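Local coordinates for sulfate adenylyltransferase (Allochromatium vinosum, PDB 4DNX), which catalyses the transfer of the adenylyl group of ATP to sulfate, yielding adenosine 5'-phosphosulfate and diphosphate, at residues Asp222-His227 with Leu253-Asn258. Numbering follows the deposited sequence.
Sequences DGVVIH and LYFPPN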
loop_
_atom_site.group_PDB
_atom_site.type_symbol
_atom_site.label_atom_id
_atom_site.label_comp_id
_atom_site.label_asym_id
_atom_site.label_seq_id
_atom_site.Cartn_x
_atom_site.Cartn_y
_atom_site.Cartn_z
ATOM N N ASP A 222 -0.216 -22.173 6.419
ATOM C CA ASP A 222 -0.031 -21.263 7.528
ATOM C C ASP A 222 -0.900 -20.016 7.400
ATOM O O ASP A 222 -1.139 -19.300 8.389
ATOM C CB ASP A 222 1.441 -20.836 7.506
ATOM C CG ASP A 222 2.382 -21.986 7.778
ATOM O OD1 ASP A 222 2.215 -22.654 8.820
ATOM O OD2 ASP A 222 3.249 -22.244 6.913
ATOM N N GLY A 223 -1.370 -19.737 6.187
ATOM C CA GLY A 223 -2.150 -18.537 5.994
ATOM C C GLY A 223 -2.865 -18.549 4.663
ATOM O O GLY A 223 -2.568 -19.398 3.815
ATOM N N VAL A 224 -3.822 -17.629 4.525
ATOM C CA VAL A 224 -4.538 -17.367 3.253
ATOM C C VAL A 224 -4.388 -15.892 2.865
ATOM O O VAL A 224 -4.466 -14.992 3.717
ATOM C CB VAL A 224 -6.030 -17.730 3.352
ATOM C CG1 VAL A 224 -6.736 -16.960 4.503
ATOM C CG2 VAL A 224 -6.762 -17.453 2.019
ATOM N N VAL A 225 -4.096 -15.662 1.579
ATOM C CA VAL A 225 -4.109 -14.325 1.017
ATOM C C VAL A 225 -5.471 -14.217 0.317
ATOM O O VAL A 225 -5.740 -15.024 -0.615
ATOM C CB VAL A 225 -2.972 -14.131 -0.012
ATOM C CG1 VAL A 225 -3.090 -12.688 -0.599
ATOM C CG2 VAL A 225 -1.586 -14.290 0.667
ATOM N N ILE A 226 -6.288 -13.245 0.749
ATOM C CA ILE A 226 -7.611 -12.970 0.108
ATOM C C ILE A 226 -7.220 -11.881 -0.880
ATOM O O ILE A 226 -6.786 -10.795 -0.476
ATOM C CB ILE A 226 -8.620 -12.471 1.132
ATOM C CG1 ILE A 226 -8.923 -13.598 2.166
ATOM C CG2 ILE A 226 -9.906 -12.072 0.382
ATOM C CD1 ILE A 226 -9.889 -13.247 3.308
ATOM N N HIS A 227 -7.293 -12.203 -2.157
ATOM C CA HIS A 227 -6.714 -11.346 -3.217
ATOM C C HIS A 227 -7.925 -10.769 -3.953
ATOM O O HIS A 227 -8.524 -11.440 -4.795
ATOM C CB HIS A 227 -5.827 -12.229 -4.099
ATOM C CG HIS A 227 -4.759 -11.469 -4.847
ATOM N ND1 HIS A 227 -4.338 -11.842 -6.106
ATOM C CD2 HIS A 227 -4.064 -10.357 -4.533
ATOM C CE1 HIS A 227 -3.391 -11.014 -6.525
ATOM N NE2 HIS A 227 -3.209 -10.090 -5.593
ATOM N N LEU A 253 -12.383 -11.790 13.539
ATOM C CA LEU A 253 -13.197 -12.448 14.555
ATOM C C LEU A 253 -13.257 -13.985 14.412
ATOM O O LEU A 253 -13.483 -14.694 15.405
ATOM C CB LEU A 253 -14.626 -11.872 14.575
ATOM C CG LEU A 253 -14.790 -10.372 14.890
ATOM C CD1 LEU A 253 -16.259 -9.975 14.867
ATOM C CD2 LEU A 253 -14.156 -9.981 16.259
ATOM N N TYR A 254 -13.050 -14.504 13.203
ATOM C CA TYR A 254 -13.317 -15.921 12.936
ATOM C C TYR A 254 -12.086 -16.718 12.454
ATOM O O TYR A 254 -12.155 -17.944 12.266
ATOM C CB TYR A 254 -14.523 -16.068 11.998
ATOM C CG TYR A 254 -15.826 -15.583 12.639
ATOM C CD1 TYR A 254 -16.546 -16.420 13.508
ATOM C CD2 TYR A 254 -16.282 -14.292 12.450
ATOM C CE1 TYR A 254 -17.732 -15.993 14.105
ATOM C CE2 TYR A 254 -17.447 -13.834 13.044
ATOM C CZ TYR A 254 -18.168 -14.688 13.874
ATOM O OH TYR A 254 -19.333 -14.266 14.471
ATOM N N PHE A 255 -10.965 -16.033 12.232
ATOM C CA PHE A 255 -9.734 -16.759 11.921
ATOM C C PHE A 255 -8.737 -16.650 13.074
ATOM O O PHE A 255 -8.788 -15.677 13.816
ATOM C CB PHE A 255 -9.096 -16.177 10.663
ATOM C CG PHE A 255 -9.742 -16.649 9.372
ATOM C CD1 PHE A 255 -10.992 -16.121 8.948
ATOM C CD2 PHE A 255 -9.087 -17.582 8.550
ATOM C CE1 PHE A 255 -11.570 -16.556 7.725
ATOM C CE2 PHE A 255 -9.654 -18.010 7.307
ATOM C CZ PHE A 255 -10.903 -17.490 6.904
ATOM N N PRO A 256 -7.823 -17.609 13.215
ATOM C CA PRO A 256 -6.790 -17.479 14.255
ATOM C C PRO A 256 -5.813 -16.322 13.975
ATOM O O PRO A 256 -5.751 -15.822 12.858
ATOM C CB PRO A 256 -6.054 -18.817 14.207
ATOM C CG PRO A 256 -6.865 -19.722 13.351
ATOM C CD PRO A 256 -7.685 -18.861 12.450
ATOM N N PRO A 257 -5.039 -15.916 14.972
ATOM C CA PRO A 257 -4.020 -14.862 14.762
ATOM C C PRO A 257 -2.991 -15.197 13.681
ATOM O O PRO A 257 -2.538 -16.335 13.557
ATOM C CB PRO A 257 -3.297 -14.791 16.115
ATOM C CG PRO A 257 -4.257 -15.356 17.072
ATOM C CD PRO A 257 -5.009 -16.421 16.357
ATOM N N ASN A 258 -2.633 -14.173 12.922
ATOM C CA ASN A 258 -1.634 -14.289 11.856
ATOM C C ASN A 258 -1.946 -15.402 10.837
ATOM O O ASN A 258 -1.074 -16.238 10.515
ATOM C CB ASN A 258 -0.224 -14.474 12.457
ATOM C CG ASN A 258 0.862 -14.319 11.373
ATOM O OD1 ASN A 258 0.669 -13.525 10.434
ATOM N ND2 ASN A 258 1.956 -15.084 11.469
HETATM O O HOH W 1 0.064 -18.834 10.798
#
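Asp222 and Asn258 meet through their backbone carbonyls. Their O atoms stand 3.7 Å apart, and since both are acceptors they cannot bond directly; a water lies between them and donates one hydrogen to each, at 2.7 Å from Asp222 O and 2.8 Å from Asn258 O. Asn258 O also accepts a hydrogen bond from Trp192 NE1. The carboxylate of Asp222 is engaged outside the two segments: OD2 accepts hydrogen bonds from the backbone N of Gln193 and of Lys194, as a short carboxylate can from two neighbouring N-H groups. Gly223 follows, extended and buried, its backbone paired with Val196 of the neighbouring strand 195-200. Val224 makes the apolar half of the contact. With chi1 at 57°, its CG1 sits between the backbone N and the carbonyl carbon, and this methyl comes obliquely to Phe255 CE2 at 4.2 Å; the two side chains cross at about a right angle. Phe255 is the first residue to leave helical geometry after helix 240-254; its long, flat side chain reaches from the loop to the strand, and Met216 of helix 206-219 touches both partners. Beta-branched Val224 suits the extended backbone. Ile226, two residues on, packs on Val260, which Phe255 also touches. The contact joins the first strand of the beta-alpha-beta unit 223-230, 240-254, 260-266 to the loop leading from its helix to its second strand, in the Rossmann-like domain. Between the two segments the chemistry implies a light link, one apolar touch and a water reconciling two facing acceptors, while direct backbone bonds of Val224, to Thr259 and Met261, begin immediately after Asn258.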